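Local atomic coordinates of ABC transporter (Caldanaerobius, PDB entry 4G68), a protein that probably serves as the extracellular solute-binding component of an ABC transporter, capturing sugars released from xylan for uptake by a thermophilic bacterium. Residues T101-F106 / V320-V325; Y146-D151 / A338-A343. All coordinates share one frame; numbering follows the deposited sequence.

Interaction 1: residues T101-F106 / V320-V325; sequences TWAGGF and VGALMV
Thr101 and Ala322 face each other as an antiparallel hydrogen-bonded pair, joined in both directions. Thr101 N donates to Ala322 O at 2.7 Å. Ala322 N returns a bond of 3.1 Å to Thr101 O, and this donor stands 41° above the carbonyl plane of Thr101. One residue past the end of strand 98-102, Ala103 N reaches Val320 O at 2.6 Å, in the carbonyl plane. Trp102 CA adds a CH···O contact to the same oxygen, Val320 O, at 3.2 Å. Val320 O is thus met by two donors of successive residues, one a conventional N-H and one a weaker C-H.

On the Thr101 side of the sheet, the threonine methyl CG2 lies against Met324, present as selenomethionine, 3.8 Å from its SE, the two side chains crossing at a slant. With OG1 opposite the backbone N (chi1 -159°), the hydroxyl is hydrogen-bonded to Ser107 OG, while CG2 makes the apolar contact. Trp102 points to the other face, where Lys83 makes a cation-pi contact with its ring. Strand 98-102 also pairs in parallel with strand 40-45, and strand 317-325 pairs on its other edge with strand 144-160; Leu323 packs on helix 332-353.

Interaction 2: residues Y146-D151 / A338-A343; sequences YGIPFD and AAKYLA
Strand 148-151 and helix 338-343 run nearly parallel, their axes 16° apart and 8.4 Å at closest approach, with Phe150 CA only 4.9 Å from Ala343 CA. No hydrogen bond joins them; the contact is van der Waals packing, centred on Ala343. Ala343 CB meets Ile148 CG2 at 3.3 Å, tighter than usual for two carbons, and lies 3.8 Å from Pro149 O. With chi1 of Ile148 at -61°, CG1 sits beside the backbone N and CG2 is left opposite it, on the side of the helix; Ile148 CG1 also goes alongside Lys340 CG at 4.4 Å. Phe150 joins through its root: Phe150 CB is 3.4 Å from Ala343 O and 3.9 Å from Ala343 CB. Its chi1 of 76° puts CG between the backbone N and carbonyl carbon, and the ring leads away from the helix to pack on Leu323 and Gln100.

This is helix-on-sheet packing in the periplasmic-binding-protein fold, with helix 332-353, which follows strand 317-325 in the chain, laid against that strand and its neighbour 144-160. The alanine at 343, with only a methyl group, is consistent with so close a backbone approach. At the same level the sheet departs from regular pairing, because Phe150 and Asp151 both face Gly321 in a classic beta bulge. Lys340 turns its CB away from the strand and carries NZ to a salt bridge with Asp125 and a hydrogen bond with Tyr122 O.

Both contacts are buried, their centres 10 Å apart, and strand 317-325 connects them: it pairs with strand 98-102 in interaction 1 and, on its other edge, with strand 144-160, which carries residues 146-151. Gly321 O to Phe150 N and Leu323 N to Ile148 O, each 2.9 Å, are probable hydrogen bonds between the two sets of residues. The chemistry differs with position. Interaction 1 lies within the sheet and rests on main-chain bonds; interaction 2 joins sheet to helix through van der Waals contacts, with no hydrogen bond across and the partly exposed Lys340 at its margin. Leu323 CD1, 3.5 Å from Ala343 N, also brings the shared strand into contact with the helix of interaction 2.

Interaction 1: residues T101-F106 / V320-V325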
ATOM      1  N   THR C 101       4.558  -9.979   4.767  1.00 23.30           N
ATOM      2  CA  THR C 101       3.983 -10.240   3.429  1.00 21.03           C
ATOM      3  C   THR C 101       2.775  -9.312   3.175  1.00 21.91           C
ATOM      4  O   THR C 101       2.434  -8.467   4.046  1.00 20.70           O
ATOM      5  CB  THR C 101       3.601 -11.714   3.262  1.00 20.23           C
ATOM      6  OG1 THR C 101       3.507 -12.058   1.874  1.00 19.93           O
ATOM      7  CG2 THR C 101       2.280 -12.003   3.986  1.00 21.79           C
ATOM      8  N   TRP C 102       2.217  -9.440   1.968  1.00 18.91           N
ATOM      9  CA  TRP C 102       0.953  -8.839   1.579  1.00 21.86           C
ATOM     10  C   TRP C 102      -0.036  -9.937   1.480  1.00 22.27           C
ATOM     11  O   TRP C 102       0.138 -10.906   0.748  1.00 22.74           O
ATOM     12  CB  TRP C 102       1.042  -8.085   0.255  1.00 19.29           C
ATOM     13  CG  TRP C 102       1.974  -6.900   0.371  1.00 21.93           C
ATOM     14  CD1 TRP C 102       1.657  -5.619   0.770  1.00 20.62           C
ATOM     15  CD2 TRP C 102       3.409  -6.891   0.116  1.00 19.70           C
ATOM     16  NE1 TRP C 102       2.771  -4.826   0.796  1.00 22.82           N
ATOM     17  CE2 TRP C 102       3.864  -5.530   0.389  1.00 22.44           C
ATOM     18  CE3 TRP C 102       4.331  -7.841  -0.307  1.00 21.26           C
ATOM     19  CZ2 TRP C 102       5.202  -5.148   0.229  1.00 21.95           C
ATOM     20  CZ3 TRP C 102       5.663  -7.459  -0.493  1.00 21.59           C
ATOM     21  CH2 TRP C 102       6.097  -6.145  -0.219  1.00 25.35           C
ATOM     22  N   ALA C 103      -1.072  -9.818   2.279  1.00 25.71           N
ATOM     23  CA  ALA C 103      -2.083 -10.864   2.369  1.00 26.41           C
ATOM     24  C   ALA C 103      -2.965 -10.825   1.141  1.00 30.02           C
ATOM     25  O   ALA C 103      -3.008  -9.802   0.435  1.00 32.25           O
ATOM     26  CB  ALA C 103      -2.923 -10.661   3.608  1.00 29.20           C
ATOM     27  N   GLY C 104      -3.689 -11.926   0.925  1.00 30.84           N
ATOM     28  CA  GLY C 104      -4.530 -12.072  -0.251  1.00 28.93           C
ATOM     29  C   GLY C 104      -3.762 -12.721  -1.391  1.00 30.06           C
ATOM     30  O   GLY C 104      -2.974 -13.658  -1.166  1.00 30.68           O
ATOM     31  N   GLY C 105      -4.048 -12.251  -2.610  1.00 26.53           N
ATOM     32  CA  GLY C 105      -3.390 -12.707  -3.874  1.00 26.84           C
ATOM     33  C   GLY C 105      -1.883 -12.889  -3.942  1.00 28.17           C
ATOM     34  O   GLY C 105      -1.418 -13.912  -4.484  1.00 28.69           O
ATOM     35  N   PHE C 106      -1.117 -11.933  -3.396  1.00 24.76           N
ATOM     36  CA  PHE C 106       0.357 -12.029  -3.388  1.00 21.73           C
ATOM     37  C   PHE C 106       0.804 -13.254  -2.632  1.00 23.62           C
ATOM     38  O   PHE C 106       1.786 -13.895  -2.990  1.00 22.02           O
ATOM     39  CB  PHE C 106       0.934 -10.819  -2.691  1.00 20.89           C
ATOM     40  CG  PHE C 106       2.449 -10.805  -2.598  1.00 22.56           C
ATOM     41  CD1 PHE C 106       3.213 -10.223  -3.622  1.00 23.25           C
ATOM     42  CD2 PHE C 106       3.118 -11.288  -1.456  1.00 22.20           C
ATOM     43  CE1 PHE C 106       4.619 -10.180  -3.537  1.00 26.00           C
ATOM     44  CE2 PHE C 106       4.514 -11.210  -1.363  1.00 22.12           C
ATOM     45  CZ  PHE C 106       5.259 -10.648  -2.394  1.00 24.70           C
ATOM     46  N   VAL C 320      -3.915  -5.743   4.619  1.00 23.74           N
ATOM     47  CA  VAL C 320      -3.123  -6.570   3.744  1.00 22.96           C
ATOM     48  C   VAL C 320      -1.735  -6.783   4.290  1.00 23.65           C
ATOM     49  O   VAL C 320      -1.058  -7.691   3.813  1.00 24.12           O
ATOM     50  CB  VAL C 320      -2.986  -5.945   2.325  1.00 20.36           C
ATOM     51  CG1 VAL C 320      -4.313  -6.041   1.530  1.00 19.41           C
ATOM     52  CG2 VAL C 320      -2.548  -4.482   2.453  1.00 21.55           C
ATOM     53  N   GLY C 321      -1.280  -5.941   5.243  1.00 22.94           N
ATOM     54  CA  GLY C 321       0.066  -6.145   5.802  1.00 21.01           C
ATOM     55  C   GLY C 321      -0.045  -7.291   6.814  1.00 20.57           C
ATOM     56  O   GLY C 321      -0.888  -7.260   7.680  1.00 19.11           O
ATOM     57  N   ALA C 322       0.755  -8.342   6.649  1.00 21.99           N
ATOM     58  CA  ALA C 322       0.717  -9.489   7.588  1.00 22.65           C
ATOM     59  C   ALA C 322       2.128 -10.076   7.775  1.00 22.66           C
ATOM     60  O   ALA C 322       3.041  -9.784   6.978  1.00 21.38           O
ATOM     61  CB  ALA C 322      -0.267 -10.566   7.153  1.00 21.41           C
ATOM     62  N   LEU C 323       2.277 -10.841   8.867  1.00 24.57           N
ATOM     63  CA  LEU C 323       3.451 -11.693   9.124  1.00 23.98           C
ATOM     64  C   LEU C 323       3.057 -13.158   8.917  1.00 24.62           C
ATOM     65  O   LEU C 323       2.023 -13.583   9.410  1.00 23.31           O
ATOM     66  CB  LEU C 323       3.996 -11.495  10.546  1.00 24.07           C
ATOM     67  CG  LEU C 323       4.342 -10.049  10.947  1.00 24.16           C
ATOM     68  CD1 LEU C 323       4.916  -9.970  12.349  1.00 24.49           C
ATOM     69  CD2 LEU C 323       5.317  -9.444   9.940  1.00 21.92           C
HETATM   70  N   MSE C 324       3.896 -13.911   8.190  1.00 22.89           N
HETATM   71  CA  MSE C 324       3.664 -15.372   8.013  1.00 25.35           C
HETATM   72  C   MSE C 324       4.830 -16.131   8.619  1.00 24.77           C
HETATM   73  O   MSE C 324       5.949 -15.616   8.714  1.00 25.90           O
HETATM   74  CB  MSE C 324       3.437 -15.647   6.538  1.00 26.45           C
HETATM   75  CG  MSE C 324       2.002 -15.259   6.179  1.00 23.40           C
HETATM   76 SE   MSE C 324       1.749 -15.743   4.276  1.00 31.31          SE
HETATM   77  CE  MSE C 324      -0.171 -15.346   4.279  1.00 23.72           C
ATOM     78  N   VAL C 325       4.534 -17.351   9.061  1.00 26.96           N
ATOM     79  CA  VAL C 325       5.499 -18.286   9.603  1.00 24.00           C
ATOM     80  C   VAL C 325       5.680 -19.385   8.548  1.00 24.74           C
ATOM     81  O   VAL C 325       4.704 -20.003   8.090  1.00 23.72           O
ATOM     82  CB  VAL C 325       4.964 -18.922  10.931  1.00 25.88           C
ATOM     83  CG1 VAL C 325       5.843 -20.095  11.378  1.00 26.40           C
ATOM     84  CG2 VAL C 325       4.872 -17.855  12.053  1.00 21.56           C
TER

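Interaction 2: residues Y146-D151 / A338-A343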
ATOM      1  N   TYR C 146      -3.644 -18.309   7.677  1.00 25.94           N
ATOM      2  CA  TYR C 146      -2.202 -18.476   7.385  1.00 23.51           C
ATOM      3  C   TYR C 146      -1.246 -17.306   7.739  1.00 22.06           C
ATOM      4  O   TYR C 146      -0.060 -17.340   7.351  1.00 21.61           O
ATOM      5  CB  TYR C 146      -1.998 -18.808   5.884  1.00 22.65           C
ATOM      6  CG  TYR C 146      -2.467 -20.194   5.551  1.00 21.70           C
ATOM      7  CD1 TYR C 146      -1.624 -21.291   5.743  1.00 22.00           C
ATOM      8  CD2 TYR C 146      -3.767 -20.416   5.122  1.00 21.76           C
ATOM      9  CE1 TYR C 146      -2.066 -22.570   5.466  1.00 22.22           C
ATOM     10  CE2 TYR C 146      -4.219 -21.684   4.830  1.00 22.87           C
ATOM     11  CZ  TYR C 146      -3.368 -22.757   4.990  1.00 23.65           C
ATOM     12  OH  TYR C 146      -3.793 -24.047   4.701  1.00 26.92           O
ATOM     13  N   GLY C 147      -1.722 -16.314   8.491  1.00 21.56           N
ATOM     14  CA  GLY C 147      -0.895 -15.162   8.806  1.00 21.35           C
ATOM     15  C   GLY C 147      -1.495 -14.371   9.966  1.00 23.87           C
ATOM     16  O   GLY C 147      -2.672 -14.530  10.275  1.00 20.07           O
ATOM     17  N   ILE C 148      -0.662 -13.549  10.600  1.00 23.69           N
ATOM     18  CA  ILE C 148      -1.090 -12.642  11.665  1.00 22.37           C
ATOM     19  C   ILE C 148      -1.092 -11.240  11.013  1.00 21.64           C
ATOM     20  O   ILE C 148      -0.034 -10.722  10.674  1.00 20.62           O
ATOM     21  CB  ILE C 148      -0.080 -12.673  12.875  1.00 23.20           C
ATOM     22  CG1 ILE C 148       0.024 -14.090  13.524  1.00 20.97           C
ATOM     23  CG2 ILE C 148      -0.421 -11.618  13.910  1.00 20.92           C
ATOM     24  CD1 ILE C 148      -1.297 -14.784  13.848  1.00 21.80           C
ATOM     25  N   PRO C 149      -2.280 -10.624  10.825  1.00 21.96           N
ATOM     26  CA  PRO C 149      -2.324  -9.308  10.186  1.00 24.47           C
ATOM     27  C   PRO C 149      -1.661  -8.284  11.100  1.00 25.05           C
ATOM     28  O   PRO C 149      -1.649  -8.486  12.346  1.00 27.21           O
ATOM     29  CB  PRO C 149      -3.844  -9.035  10.024  1.00 22.94           C
ATOM     30  CG  PRO C 149      -4.490 -10.358  10.246  1.00 23.52           C
ATOM     31  CD  PRO C 149      -3.615 -11.061  11.234  1.00 23.33           C
ATOM     32  N   PHE C 150      -1.092  -7.213  10.529  1.00 23.63           N
ATOM     33  CA  PHE C 150      -0.584  -6.129  11.400  1.00 22.67           C
ATOM     34  C   PHE C 150      -0.918  -4.705  10.929  1.00 24.45           C
ATOM     35  O   PHE C 150      -0.957  -3.792  11.746  1.00 21.69           O
ATOM     36  CB  PHE C 150       0.905  -6.270  11.683  1.00 20.92           C
ATOM     37  CG  PHE C 150       1.795  -5.860  10.527  1.00 23.98           C
ATOM     38  CD1 PHE C 150       2.236  -4.541  10.400  1.00 25.52           C
ATOM     39  CD2 PHE C 150       2.221  -6.808   9.586  1.00 23.19           C
ATOM     40  CE1 PHE C 150       3.037  -4.149   9.317  1.00 27.16           C
ATOM     41  CE2 PHE C 150       3.057  -6.434   8.528  1.00 24.47           C
ATOM     42  CZ  PHE C 150       3.459  -5.103   8.395  1.00 26.83           C
ATOM     43  N   ASP C 151      -1.159  -4.526   9.632  1.00 24.83           N
ATOM     44  CA  ASP C 151      -1.577  -3.206   9.144  1.00 25.97           C
ATOM     45  C   ASP C 151      -2.528  -3.181   7.940  1.00 25.58           C
ATOM     46  O   ASP C 151      -2.795  -4.201   7.309  1.00 22.24           O
ATOM     47  CB  ASP C 151      -0.376  -2.213   9.053  1.00 29.01           C
ATOM     48  CG  ASP C 151       0.508  -2.374   7.786  1.00 32.54           C
ATOM     49  OD1 ASP C 151       0.130  -3.034   6.809  1.00 37.60           O
ATOM     50  OD2 ASP C 151       1.605  -1.745   7.767  1.00 32.31           O
ATOM     51  N   ALA C 338       6.426 -15.255  18.759  1.00 25.94           N
ATOM     52  CA  ALA C 338       7.091 -14.073  18.284  1.00 24.59           C
ATOM     53  C   ALA C 338       6.319 -13.306  17.261  1.00 25.21           C
ATOM     54  O   ALA C 338       6.283 -12.097  17.348  1.00 26.67           O
ATOM     55  CB  ALA C 338       8.464 -14.430  17.726  1.00 25.68           C
ATOM     56  N   ALA C 339       5.792 -13.988  16.233  1.00 23.66           N
ATOM     57  CA  ALA C 339       5.030 -13.307  15.174  1.00 24.62           C
ATOM     58  C   ALA C 339       3.881 -12.518  15.832  1.00 24.60           C
ATOM     59  O   ALA C 339       3.740 -11.298  15.568  1.00 26.75           O
ATOM     60  CB  ALA C 339       4.487 -14.280  14.127  1.00 22.12           C
ATOM     61  N   LYS C 340       3.106 -13.180  16.706  1.00 21.41           N
ATOM     62  CA  LYS C 340       2.047 -12.469  17.460  1.00 22.80           C
ATOM     63  C   LYS C 340       2.483 -11.180  18.147  1.00 23.32           C
ATOM     64  O   LYS C 340       1.773 -10.144  18.079  1.00 24.29           O
ATOM     65  CB  LYS C 340       1.456 -13.374  18.507  1.00 25.16           C
ATOM     66  CG  LYS C 340       0.490 -14.362  17.934  1.00 25.09           C
ATOM     67  CD  LYS C 340      -0.190 -15.136  19.051  1.00 23.88           C
ATOM     68  CE  LYS C 340      -0.320 -16.598  18.736  1.00 23.71           C
ATOM     69  NZ  LYS C 340      -1.126 -17.300  19.779  1.00 25.99           N
ATOM     70  N   TYR C 341       3.626 -11.244  18.810  1.00 21.14           N
ATOM     71  CA  TYR C 341       4.238 -10.053  19.465  1.00 26.91           C
ATOM     72  C   TYR C 341       4.714  -9.034  18.410  1.00 24.29           C
ATOM     73  O   TYR C 341       4.396  -7.881  18.470  1.00 27.33           O
ATOM     74  CB  TYR C 341       5.392 -10.466  20.419  1.00 26.90           C
ATOM     75  CG  TYR C 341       6.327  -9.345  20.822  1.00 29.60           C
ATOM     76  CD1 TYR C 341       6.158  -8.694  22.053  1.00 32.19           C
ATOM     77  CD2 TYR C 341       7.410  -8.959  19.997  1.00 28.17           C
ATOM     78  CE1 TYR C 341       7.019  -7.676  22.461  1.00 32.41           C
ATOM     79  CE2 TYR C 341       8.257  -7.925  20.381  1.00 33.99           C
ATOM     80  CZ  TYR C 341       8.062  -7.298  21.616  1.00 33.93           C
ATOM     81  OH  TYR C 341       8.894  -6.276  22.063  1.00 38.32           O
ATOM     82  N   LEU C 342       5.462  -9.483  17.437  1.00 26.86           N
ATOM     83  CA  LEU C 342       5.970  -8.568  16.415  1.00 23.37           C
ATOM     84  C   LEU C 342       4.849  -7.828  15.674  1.00 25.21           C
ATOM     85  O   LEU C 342       4.974  -6.619  15.411  1.00 26.08           O
ATOM     86  CB  LEU C 342       6.750  -9.374  15.409  1.00 24.99           C
ATOM     87  CG  LEU C 342       8.087  -9.893  15.923  1.00 24.38           C
ATOM     88  CD1 LEU C 342       8.684 -10.741  14.806  1.00 24.78           C
ATOM     89  CD2 LEU C 342       8.982  -8.675  16.317  1.00 19.01           C
ATOM     90  N   ALA C 343       3.772  -8.547  15.345  1.00 23.98           N
ATOM     91  CA  ALA C 343       2.624  -7.966  14.646  1.00 24.31           C
ATOM     92  C   ALA C 343       1.970  -6.835  15.437  1.00 24.82           C
ATOM     93  O   ALA C 343       1.839  -5.716  14.913  1.00 22.89           O
ATOM     94  CB  ALA C 343       1.611  -9.039  14.313  1.00 25.73           C
TER